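Long-range contacts in beta-galactosidase (Trichoderma reesei, PDB 3OGS), which probably hydrolyses terminal non-reducing beta-D-galactose residues from beta-D-galactosides, as a member of glycoside hydrolase family 35: residues Ser74-Trp79 with Ile119-Ser124; Leu112-Pro117 with Leu174-Asn179; Pro211-Asp216 with Ser275-Gln280. All coordinates share one frame; numbering follows the deposited sequence.

In the fold
The three contacts lie side by side in the TIM-barrel domain of this family 35 enzyme and meet round one bound galactoside. Contacts 1 and 2 have centres about 10 Å apart, as do contacts 2 and 3, while contacts 1 and 3 are about 15 Å apart. Strands 72-76, 110-116 and 172-177 are consecutive neighbours in the parallel part of the sheet, and strand 275-280 belongs to the same curled sheet farther along. In sequence the segments of contacts 1 and 2 alternate; contact 3 opens only after both have closed. Residues distant along the chain thus converge at the C-terminal ends of the strands, where TIM-barrel enzymes build their active sites.

Contact 1: residues Ser74-Trp79 with Ile119-Ser124; sequences SFYVDW and INAEVS. With IPT (1-methylethyl 1-thio-beta-D-galactopyranoside), chain E.
Ile119 lies against one face of the Tyr76 ring, the two side chains sliding past each other in opposite directions. Its branched carbon lies over that face: Ile119 CB stands 3.8 Å from the centroid of the Tyr76 ring and 19° off its normal, a CH-pi contact displaced toward the rim. With CG1 in the crowded position between backbone N and carbonyl carbon (chi1 63°), CD1 arrives beside Tyr76 CB and Val77 O, while Ile119 CG2 touches Tyr76 CD1 at 3.5 Å and also nears Val77 O. Ala121 CB meets the same ring obliquely, 3.6 Å from Tyr76 CE2. Farther out, Asp78 brings OD2 up to the branch of Val123 and also N-caps helix 79-82.

Strand 72-76 ends here at the C-terminal rim of a TIM barrel, residues 119-124 form the loop that follows the adjacent strand 110-116, and both segments contribute residues to the galactose-binding site. Tyr76 OH accepts a hydrogen bond from IPT O3 at 2.8 Å and is bonded as well to Asn179. Ala121 N donates to IPT O3 at 3.0 Å. Asn120, Ala121 and Glu122 all have positive phi, and this irregular backbone turns successive groups onto the sugar. IPT O4, the axial hydroxyl by which galactose differs from glucose, is bonded by Asn120 ND2 at 2.9 Å and by Glu122 OE2 at 2.6 Å, with a weak bond from Ala121 N. The Glu122 chain bends at chi2 (75°) and spreads its carboxylate across two hydroxyls, so that Glu122 OE1 receives IPT O6 at 2.7 Å while also bonding to Tyr342 OH.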
loop_
_atom_site.group_PDB
_atom_site.type_symbol
_atom_site.label_atom_id
_atom_site.label_comp_id
_atom_site.label_asym_id
_atom_site.label_seq_id
_atom_site.Cartn_x
_atom_site.Cartn_y
_atom_site.Cartn_z
ATOM N N SER A 74 2.356 8.649 -4.588
ATOM C CA SER A 74 3.811 8.251 -4.674
ATOM C C SER A 74 3.827 6.808 -5.054
ATOM O O SER A 74 2.945 6.062 -4.538
ATOM C CB SER A 74 4.417 8.461 -3.263
ATOM O OG SER A 74 5.754 7.953 -3.255
ATOM N N PHE A 75 4.775 6.355 -5.936
ATOM C CA PHE A 75 4.788 4.958 -6.413
ATOM C C PHE A 75 6.236 4.433 -6.611
ATOM O O PHE A 75 7.107 5.194 -7.123
ATOM C CB PHE A 75 3.945 4.719 -7.751
ATOM C CG PHE A 75 4.517 5.355 -9.021
ATOM C CD1 PHE A 75 4.352 6.732 -9.353
ATOM C CD2 PHE A 75 5.324 4.547 -9.906
ATOM C CE1 PHE A 75 4.897 7.268 -10.583
ATOM C CE2 PHE A 75 5.866 5.054 -11.127
ATOM C CZ PHE A 75 5.728 6.453 -11.426
ATOM N N TYR A 76 6.461 3.156 -6.258
ATOM C CA TYR A 76 7.693 2.398 -6.668
ATOM C C TYR A 76 7.518 1.752 -8.081
ATOM O O TYR A 76 6.349 1.444 -8.486
ATOM C CB TYR A 76 8.088 1.257 -5.649
ATOM C CG TYR A 76 8.728 1.757 -4.320
ATOM C CD1 TYR A 76 9.821 2.703 -4.320
ATOM C CD2 TYR A 76 8.310 1.238 -3.103
ATOM C CE1 TYR A 76 10.456 3.092 -3.036
ATOM C CE2 TYR A 76 8.924 1.588 -1.856
ATOM C CZ TYR A 76 9.983 2.541 -1.843
ATOM O OH TYR A 76 10.547 2.875 -0.596
ATOM N N VAL A 77 8.667 1.406 -8.699
ATOM C CA VAL A 77 8.702 0.465 -9.827
ATOM C C VAL A 77 9.645 -0.691 -9.394
ATOM O O VAL A 77 10.738 -0.417 -8.799
ATOM C CB VAL A 77 9.225 1.172 -11.131
ATOM C CG1 VAL A 77 9.255 0.162 -12.322
ATOM C CG2 VAL A 77 8.354 2.463 -11.537
ATOM N N ASP A 78 9.239 -1.942 -9.660
ATOM C CA ASP A 78 10.015 -3.164 -9.292
ATOM C C ASP A 78 10.850 -3.646 -10.527
ATOM O O ASP A 78 10.272 -4.250 -11.493
ATOM C CB ASP A 78 9.014 -4.245 -8.754
ATOM C CG ASP A 78 9.684 -5.425 -8.095
ATOM O OD1 ASP A 78 10.953 -5.609 -8.218
ATOM O OD2 ASP A 78 8.911 -6.276 -7.499
ATOM N N TRP A 79 12.179 -3.360 -10.527
ATOM C CA TRP A 79 13.171 -3.834 -11.536
ATOM C C TRP A 79 13.095 -5.352 -11.846
ATOM O O TRP A 79 13.051 -5.766 -13.066
ATOM C CB TRP A 79 14.625 -3.363 -11.128
ATOM C CG TRP A 79 15.814 -3.780 -11.984
ATOM C CD1 TRP A 79 15.814 -4.237 -13.365
ATOM C CD2 TRP A 79 17.205 -3.674 -11.604
ATOM N NE1 TRP A 79 17.130 -4.452 -13.758
ATOM C CE2 TRP A 79 17.977 -4.186 -12.680
ATOM C CE3 TRP A 79 17.862 -3.345 -10.376
ATOM C CZ2 TRP A 79 19.404 -4.220 -12.642
ATOM C CZ3 TRP A 79 19.326 -3.405 -10.334
ATOM C CH2 TRP A 79 20.051 -3.863 -11.451
ATOM N N ILE A 119 14.670 -0.517 -4.139
ATOM C CA ILE A 119 13.380 0.068 -3.572
ATOM C C ILE A 119 13.031 -0.432 -2.116
ATOM O O ILE A 119 12.283 0.231 -1.400
ATOM C CB ILE A 119 12.096 -0.104 -4.522
ATOM C CG1 ILE A 119 11.711 -1.619 -4.773
ATOM C CG2 ILE A 119 12.306 0.742 -5.819
ATOM C CD1 ILE A 119 10.263 -1.744 -5.425
ATOM N N ASN A 120 13.666 -1.524 -1.667
ATOM C CA ASN A 120 13.363 -2.244 -0.356
ATOM C C ASN A 120 11.857 -2.740 -0.455
ATOM O O ASN A 120 11.641 -3.741 -1.116
ATOM C CB ASN A 120 13.711 -1.336 0.905
ATOM C CG ASN A 120 14.006 -2.143 2.170
ATOM O OD1 ASN A 120 14.989 -2.931 2.165
ATOM N ND2 ASN A 120 13.210 -1.972 3.253
ATOM N N ALA A 121 10.857 -2.028 0.121
ATOM C CA ALA A 121 9.389 -2.237 -0.175
ATOM C C ALA A 121 8.778 -3.580 0.208
ATOM O O ALA A 121 7.598 -3.850 -0.142
ATOM C CB ALA A 121 9.101 -1.960 -1.731
ATOM N N GLU A 122 9.508 -4.356 1.038
ATOM C CA GLU A 122 9.081 -5.731 1.339
ATOM C C GLU A 122 8.822 -6.579 0.077
ATOM O O GLU A 122 7.976 -7.484 0.091
ATOM C CB GLU A 122 7.832 -5.736 2.314
ATOM C CG GLU A 122 8.202 -5.265 3.841
ATOM C CD GLU A 122 8.432 -3.725 3.958
ATOM O OE1 GLU A 122 7.458 -3.003 3.644
ATOM O OE2 GLU A 122 9.562 -3.261 4.350
ATOM N N VAL A 123 9.540 -6.317 -0.993
ATOM C CA VAL A 123 9.417 -7.151 -2.241
ATOM C C VAL A 123 10.683 -8.023 -2.342
ATOM O O VAL A 123 11.741 -7.684 -1.723
ATOM C CB VAL A 123 9.274 -6.277 -3.572
ATOM C CG1 VAL A 123 7.996 -5.288 -3.496
ATOM C CG2 VAL A 123 10.596 -5.460 -3.975
ATOM N N SER A 124 10.601 -9.131 -3.108
ATOM C CA SER A 124 11.795 -10.017 -3.324
ATOM C C SER A 124 13.052 -9.219 -3.801
ATOM O O SER A 124 12.972 -8.476 -4.777
ATOM C CB SER A 124 11.450 -11.127 -4.386
ATOM O OG SER A 124 12.546 -12.053 -4.475
HETATM C C1 IPT E . 11.280 2.124 4.731
HETATM C C2 IPT E . 11.568 1.713 3.262
HETATM O O2 IPT E . 11.972 2.899 2.515
HETATM C C3 IPT E . 10.299 1.224 2.552
HETATM O O3 IPT E . 10.610 0.733 1.231
HETATM C C4 IPT E . 9.553 0.102 3.343
HETATM O O4 IPT E . 10.485 -1.032 3.382
HETATM C C5 IPT E . 9.255 0.651 4.807
HETATM O O5 IPT E . 10.543 1.065 5.348
HETATM C C6 IPT E . 8.565 -0.390 5.732
HETATM O O6 IPT E . 7.281 -0.839 5.227
HETATM S S1 IPT E . 12.866 2.298 5.565
HETATM C "C1'" IPT E . 12.138 2.896 7.096
HETATM C "C2'" IPT E . 12.152 1.987 8.348
HETATM C "C3'" IPT E . 12.727 4.234 7.459
#

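Contact 2: residues Leu112-Pro117 with Leu174-Asn179; sequences LARPGP and LYQPEN. With IPT (1-methylethyl 1-thio-beta-D-galactopyranoside), chain E.
Ala113 and its parallel neighbours Leu174 and Gln176 make the tight part of this contact. Ala113 N donates to Leu174 O at 3.0 Å, and Gln176 N returns a bond to Ala113 O at 2.9 Å, joining adjacent strands of the barrel. Leu112 CD1 rests on Leu174 CB, and on the other side of the sheet Pro115 CD lies over one face of the Tyr175 ring in a CH-pi contact.

Around Gly116 the direct pairing is looser and two waters bridge the segments. One water accepts from Gly116 N and donates to the carbonyls of Gln176 and Glu178; another joins Gly116 O to Tyr175 OH. Glu178 N still donates to Gly116 O.

The polar chemistry gathers on Gln176, extended from a CG anti to the backbone N (chi1 172°). Arg114 NH1 donates to Gln176 OE1 at 2.9 Å, in the guanidinium plane but with the amide turned perpendicular to it. Gln176 NE2 donates to Glu178 O and, at 3.1 Å, to Asn179 OD1, which Tyr76 OH also bonds; this fixes the amide's rotation. Arg114, salt-bridged to Glu46 and Glu278, is thus linked through Gln176 to Asn179, consistent with second-shell positioning of its ND2, the donor to IPT O2.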
loop_
_atom_site.group_PDB
_atom_site.type_symbol
_atom_site.label_atom_id
_atom_site.label_comp_id
_atom_site.label_asym_id
_atom_site.label_seq_id
_atom_site.Cartn_x
_atom_site.Cartn_y
_atom_site.Cartn_z
ATOM N N LEU A 112 4.617 11.370 -7.623
ATOM C CA LEU A 112 6.050 11.277 -7.220
ATOM C C LEU A 112 6.596 9.918 -7.656
ATOM O O LEU A 112 6.115 8.808 -7.114
ATOM C CB LEU A 112 6.170 11.520 -5.649
ATOM C CG LEU A 112 7.427 10.933 -4.960
ATOM C CD1 LEU A 112 8.829 11.376 -5.563
ATOM C CD2 LEU A 112 7.391 11.310 -3.393
ATOM N N ALA A 113 7.509 9.915 -8.655
ATOM C CA ALA A 113 8.058 8.630 -9.183
ATOM C C ALA A 113 9.325 8.125 -8.413
ATOM O O ALA A 113 10.269 8.912 -8.208
ATOM C CB ALA A 113 8.389 8.785 -10.743
ATOM N N ARG A 114 9.283 6.868 -7.904
ATOM C CA ARG A 114 10.464 6.250 -7.122
ATOM C C ARG A 114 10.950 4.927 -7.711
ATOM O O ARG A 114 10.528 3.815 -7.233
ATOM C CB ARG A 114 10.092 6.151 -5.633
ATOM C CG ARG A 114 9.095 7.306 -5.209
ATOM C CD ARG A 114 9.183 7.486 -3.631
ATOM N NE ARG A 114 8.538 6.365 -2.883
ATOM C CZ ARG A 114 8.884 5.963 -1.637
ATOM N NH1 ARG A 114 9.989 6.419 -1.038
ATOM N NH2 ARG A 114 8.217 4.957 -1.046
ATOM N N PRO A 115 11.727 4.999 -8.844
ATOM C CA PRO A 115 12.024 3.724 -9.562
ATOM C C PRO A 115 13.259 2.923 -9.107
ATOM O O PRO A 115 13.610 1.897 -9.788
ATOM C CB PRO A 115 12.168 4.169 -11.019
ATOM C CG PRO A 115 12.905 5.555 -10.905
ATOM C CD PRO A 115 12.165 6.196 -9.618
ATOM N N GLY A 116 13.889 3.299 -7.957
ATOM C CA GLY A 116 15.111 2.629 -7.508
ATOM C C GLY A 116 16.435 3.129 -8.107
ATOM O O GLY A 116 16.659 4.312 -8.104
ATOM N N PRO A 117 17.324 2.215 -8.638
ATOM C CA PRO A 117 17.093 0.763 -8.812
ATOM C C PRO A 117 16.773 -0.037 -7.569
ATOM O O PRO A 117 16.049 -1.021 -7.679
ATOM C CB PRO A 117 18.459 0.236 -9.403
ATOM C CG PRO A 117 19.169 1.396 -9.851
ATOM C CD PRO A 117 18.616 2.651 -9.220
ATOM N N LEU A 174 7.779 15.016 -9.359
ATOM C CA LEU A 174 9.004 14.836 -8.482
ATOM C C LEU A 174 9.590 13.459 -8.743
ATOM O O LEU A 174 8.809 12.522 -9.136
ATOM C CB LEU A 174 8.582 14.975 -6.948
ATOM C CG LEU A 174 8.093 16.332 -6.350
ATOM C CD1 LEU A 174 7.504 16.119 -4.901
ATOM C CD2 LEU A 174 9.312 17.402 -6.337
ATOM N N TYR A 175 10.918 13.291 -8.582
ATOM C CA TYR A 175 11.608 11.985 -8.784
ATOM C C TYR A 175 12.544 11.632 -7.601
ATOM O O TYR A 175 13.323 12.478 -7.145
ATOM C CB TYR A 175 12.473 12.081 -10.042
ATOM C CG TYR A 175 13.131 10.831 -10.551
ATOM C CD1 TYR A 175 14.343 10.365 -9.984
ATOM C CD2 TYR A 175 12.632 10.147 -11.686
ATOM C CE1 TYR A 175 15.024 9.238 -10.472
ATOM C CE2 TYR A 175 13.358 8.988 -12.183
ATOM C CZ TYR A 175 14.517 8.572 -11.565
ATOM O OH TYR A 175 15.200 7.493 -12.056
ATOM N N GLN A 176 12.472 10.421 -7.093
ATOM C CA GLN A 176 13.417 10.024 -6.004
ATOM C C GLN A 176 14.450 9.002 -6.588
ATOM O O GLN A 176 14.058 7.909 -7.042
ATOM C CB GLN A 176 12.683 9.352 -4.794
ATOM C CG GLN A 176 13.699 8.744 -3.710
ATOM C CD GLN A 176 12.902 7.826 -2.708
ATOM O OE1 GLN A 176 12.030 8.318 -1.957
ATOM N NE2 GLN A 176 13.177 6.512 -2.745
ATOM N N PRO A 177 15.770 9.287 -6.518
ATOM C CA PRO A 177 16.783 8.215 -6.872
ATOM C C PRO A 177 17.224 7.392 -5.658
ATOM O O PRO A 177 17.276 7.945 -4.505
ATOM C CB PRO A 177 18.003 9.034 -7.335
ATOM C CG PRO A 177 17.885 10.367 -6.515
ATOM C CD PRO A 177 16.392 10.544 -6.073
ATOM N N GLU A 178 17.603 6.135 -5.898
ATOM C CA GLU A 178 17.956 5.253 -4.728
ATOM C C GLU A 178 16.768 5.153 -3.695
ATOM O O GLU A 178 15.568 5.517 -3.983
ATOM C CB GLU A 178 19.330 5.770 -4.060
ATOM C CG GLU A 178 20.576 4.854 -4.198
ATOM C CD GLU A 178 20.548 3.585 -3.227
ATOM O OE1 GLU A 178 19.781 3.615 -2.225
ATOM O OE2 GLU A 178 21.357 2.629 -3.385
ATOM N N ASN A 179 17.083 4.622 -2.507
ATOM C CA ASN A 179 16.055 4.512 -1.418
ATOM C C ASN A 179 16.730 4.381 -0.013
ATOM O O ASN A 179 17.494 3.412 0.262
ATOM C CB ASN A 179 15.087 3.274 -1.656
ATOM C CG ASN A 179 13.903 3.264 -0.661
ATOM O OD1 ASN A 179 12.950 4.035 -0.842
ATOM N ND2 ASN A 179 13.979 2.406 0.432
HETATM C C1 IPT E . 11.280 2.124 4.731
HETATM C C2 IPT E . 11.568 1.713 3.262
HETATM O O2 IPT E . 11.972 2.899 2.515
HETATM C C3 IPT E . 10.299 1.224 2.552
HETATM O O3 IPT E . 10.610 0.733 1.231
HETATM C C4 IPT E . 9.553 0.102 3.343
HETATM O O4 IPT E . 10.485 -1.032 3.382
HETATM C C5 IPT E . 9.255 0.651 4.807
HETATM O O5 IPT E . 10.543 1.065 5.348
HETATM C C6 IPT E . 8.565 -0.390 5.732
HETATM O O6 IPT E . 7.281 -0.839 5.227
HETATM S S1 IPT E . 12.866 2.298 5.565
HETATM C "C1'" IPT E . 12.138 2.896 7.096
HETATM C "C2'" IPT E . 12.152 1.987 8.348
HETATM C "C3'" IPT E . 12.727 4.234 7.459
HETATM O O HOH W 1 13.566 5.488 -6.031
HETATM O O HOH W 2 17.051 6.308 -10.193
#

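Contact 3: residues Pro211-Asp216 with Ser275-Gln280; sequences PLINND and SLVEFQ. With IPT (1-methylethyl 1-thio-beta-D-galactopyranoside), chain E.
The amide of Asn215 and the carboxylate of Glu278 meet with their planes 46° apart. Glu278 OE2 lies close to the plane of the Asn215 amide, whereas Asn215 ND2 comes to the carboxylate from above, 43° out of its plane. The resulting hydrogen bond, 3.0 Å from Asn215 ND2 to Glu278 OE2, is bent to 135° at the hydrogen. Both residues belong to the TIM barrel: strand 275-280 turns a corner at Val277 and Glu278, and the loop 211-216 passes alongside.

Behind the polar pair the packing is apolar. Val277 presents its two methyl groups to different neighbours, CG1 to Asn215 CB at 3.7 Å and CG2 to Ile213 CD1 at 3.8 Å. The latter methyl also touches Asn214 O.

Asn215 is held at both ends of its amide, since OD1 takes the backbone N of Glu180 and ND2 is bonded also to Asn179. Glu278, extended beyond CG, reaches the sugar, where IPT O2 donates to OE2 at 2.8 Å; the same oxygen forms a salt bridge with Arg114. An alanine in place of Glu278 would probably deprive Arg114 of one charge partner and leave Asn215 ND2 and IPT O2 each short of an acceptor. Glu278 OE1 bonds to Tyr240 and stands 3.2 Å from IPT C1, the anomeric carbon.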
loop_
_atom_site.group_PDB
_atom_site.type_symbol
_atom_site.label_atom_id
_atom_site.label_comp_id
_atom_site.label_asym_id
_atom_site.label_seq_id
_atom_site.Cartn_x
_atom_site.Cartn_y
_atom_site.Cartn_z
ATOM N N PRO A 211 12.340 18.261 -10.057
ATOM C CA PRO A 211 13.264 18.216 -8.871
ATOM C C PRO A 211 13.475 16.795 -8.294
ATOM O O PRO A 211 12.512 16.015 -8.310
ATOM C CB PRO A 211 12.514 19.020 -7.813
ATOM C CG PRO A 211 11.619 19.974 -8.626
ATOM C CD PRO A 211 11.121 19.067 -9.811
ATOM N N LEU A 212 14.688 16.545 -7.724
ATOM C CA LEU A 212 15.070 15.340 -7.078
ATOM C C LEU A 212 14.906 15.451 -5.575
ATOM O O LEU A 212 15.320 16.416 -4.996
ATOM C CB LEU A 212 16.567 14.941 -7.416
ATOM C CG LEU A 212 16.900 14.838 -8.934
ATOM C CD1 LEU A 212 18.422 14.495 -8.991
ATOM C CD2 LEU A 212 16.004 13.784 -9.607
ATOM N N ILE A 213 14.290 14.431 -4.961
ATOM C CA ILE A 213 14.017 14.405 -3.490
ATOM C C ILE A 213 14.506 13.068 -2.916
ATOM O O ILE A 213 14.471 12.090 -3.620
ATOM C CB ILE A 213 12.461 14.737 -3.245
ATOM C CG1 ILE A 213 12.183 14.977 -1.723
ATOM C CG2 ILE A 213 11.518 13.553 -3.820
ATOM C CD1 ILE A 213 10.719 15.626 -1.458
ATOM N N ASN A 214 15.026 13.021 -1.667
ATOM C CA ASN A 214 15.437 11.738 -1.081
ATOM C C ASN A 214 14.656 11.414 0.206
ATOM O O ASN A 214 13.719 12.136 0.540
ATOM C CB ASN A 214 16.954 11.701 -0.859
ATOM C CG ASN A 214 17.429 12.720 0.229
ATOM O OD1 ASN A 214 16.696 13.689 0.684
ATOM N ND2 ASN A 214 18.717 12.566 0.583
ATOM N N ASN A 215 14.972 10.263 0.857
ATOM C CA ASN A 215 14.136 9.721 1.937
ATOM C C ASN A 215 15.049 9.059 2.998
ATOM O O ASN A 215 15.006 7.870 3.227
ATOM C CB ASN A 215 13.006 8.757 1.436
ATOM C CG ASN A 215 13.558 7.463 0.786
ATOM O OD1 ASN A 215 14.635 7.477 0.178
ATOM N ND2 ASN A 215 12.845 6.323 0.983
ATOM N N ASP A 216 15.906 9.863 3.601
ATOM C CA ASP A 216 16.796 9.432 4.762
ATOM C C ASP A 216 15.962 8.761 5.930
ATOM O O ASP A 216 14.871 9.233 6.262
ATOM C CB ASP A 216 17.548 10.715 5.230
ATOM C CG ASP A 216 18.977 10.464 5.847
ATOM O OD1 ASP A 216 19.437 9.290 5.987
ATOM O OD2 ASP A 216 19.684 11.495 6.231
ATOM N N SER A 275 9.950 18.128 4.614
ATOM C CA SER A 275 9.400 16.994 3.860
ATOM C C SER A 275 9.473 15.633 4.556
ATOM O O SER A 275 10.570 15.163 4.853
ATOM C CB SER A 275 10.141 16.867 2.511
ATOM O OG SER A 275 10.037 18.070 1.770
ATOM N N LEU A 276 8.341 14.965 4.734
ATOM C CA LEU A 276 8.261 13.553 5.245
ATOM C C LEU A 276 7.795 12.730 4.029
ATOM O O LEU A 276 6.604 12.642 3.731
ATOM C CB LEU A 276 7.285 13.392 6.434
ATOM C CG LEU A 276 7.704 14.173 7.698
ATOM C CD1 LEU A 276 6.592 14.228 8.859
ATOM C CD2 LEU A 276 9.032 13.572 8.414
ATOM N N VAL A 277 8.776 12.082 3.413
ATOM C CA VAL A 277 8.630 11.343 2.170
ATOM C C VAL A 277 8.007 10.005 2.434
ATOM O O VAL A 277 7.341 9.471 1.544
ATOM C CB VAL A 277 10.010 11.277 1.387
ATOM C CG1 VAL A 277 9.934 10.340 0.053
ATOM C CG2 VAL A 277 10.380 12.706 0.890
ATOM N N GLU A 278 8.144 9.477 3.658
ATOM C CA GLU A 278 7.394 8.227 4.068
ATOM C C GLU A 278 7.068 8.422 5.528
ATOM O O GLU A 278 7.996 8.509 6.380
ATOM C CB GLU A 278 8.222 6.966 4.007
ATOM C CG GLU A 278 8.564 6.447 2.632
ATOM C CD GLU A 278 9.463 5.198 2.688
ATOM O OE1 GLU A 278 9.344 4.361 3.606
ATOM O OE2 GLU A 278 10.285 4.997 1.762
ATOM N N PHE A 279 5.775 8.538 5.841
ATOM C CA PHE A 279 5.359 8.581 7.278
ATOM C C PHE A 279 4.293 7.446 7.508
ATOM O O PHE A 279 3.400 7.177 6.679
ATOM C CB PHE A 279 4.774 9.927 7.689
ATOM C CG PHE A 279 4.605 10.025 9.229
ATOM C CD1 PHE A 279 5.751 10.340 10.020
ATOM C CD2 PHE A 279 3.363 9.723 9.825
ATOM C CE1 PHE A 279 5.622 10.412 11.441
ATOM C CE2 PHE A 279 3.199 9.766 11.220
ATOM C CZ PHE A 279 4.320 10.094 12.009
ATOM N N GLN A 280 4.372 6.854 8.687
ATOM C CA GLN A 280 3.605 5.601 9.040
ATOM C C GLN A 280 2.057 5.727 8.748
ATOM O O GLN A 280 1.348 6.604 9.288
ATOM C CB GLN A 280 3.903 5.317 10.563
ATOM C CG GLN A 280 3.271 3.971 11.007
ATOM C CD GLN A 280 4.065 3.298 12.158
ATOM O OE1 GLN A 280 4.707 3.990 12.989
ATOM N NE2 GLN A 280 4.024 1.955 12.215
HETATM C C1 IPT E . 11.280 2.124 4.731
HETATM C C2 IPT E . 11.568 1.713 3.262
HETATM O O2 IPT E . 11.972 2.899 2.515
HETATM C C3 IPT E . 10.299 1.224 2.552
HETATM O O3 IPT E . 10.610 0.733 1.231
HETATM C C4 IPT E . 9.553 0.102 3.343
HETATM O O4 IPT E . 10.485 -1.032 3.382
HETATM C C5 IPT E . 9.255 0.651 4.807
HETATM O O5 IPT E . 10.543 1.065 5.348
HETATM C C6 IPT E . 8.565 -0.390 5.732
HETATM O O6 IPT E . 7.281 -0.839 5.227
HETATM S S1 IPT E . 12.866 2.298 5.565
HETATM C "C1'" IPT E . 12.138 2.896 7.096
HETATM C "C2'" IPT E . 12.152 1.987 8.348
HETATM C "C3'" IPT E . 12.727 4.234 7.459
#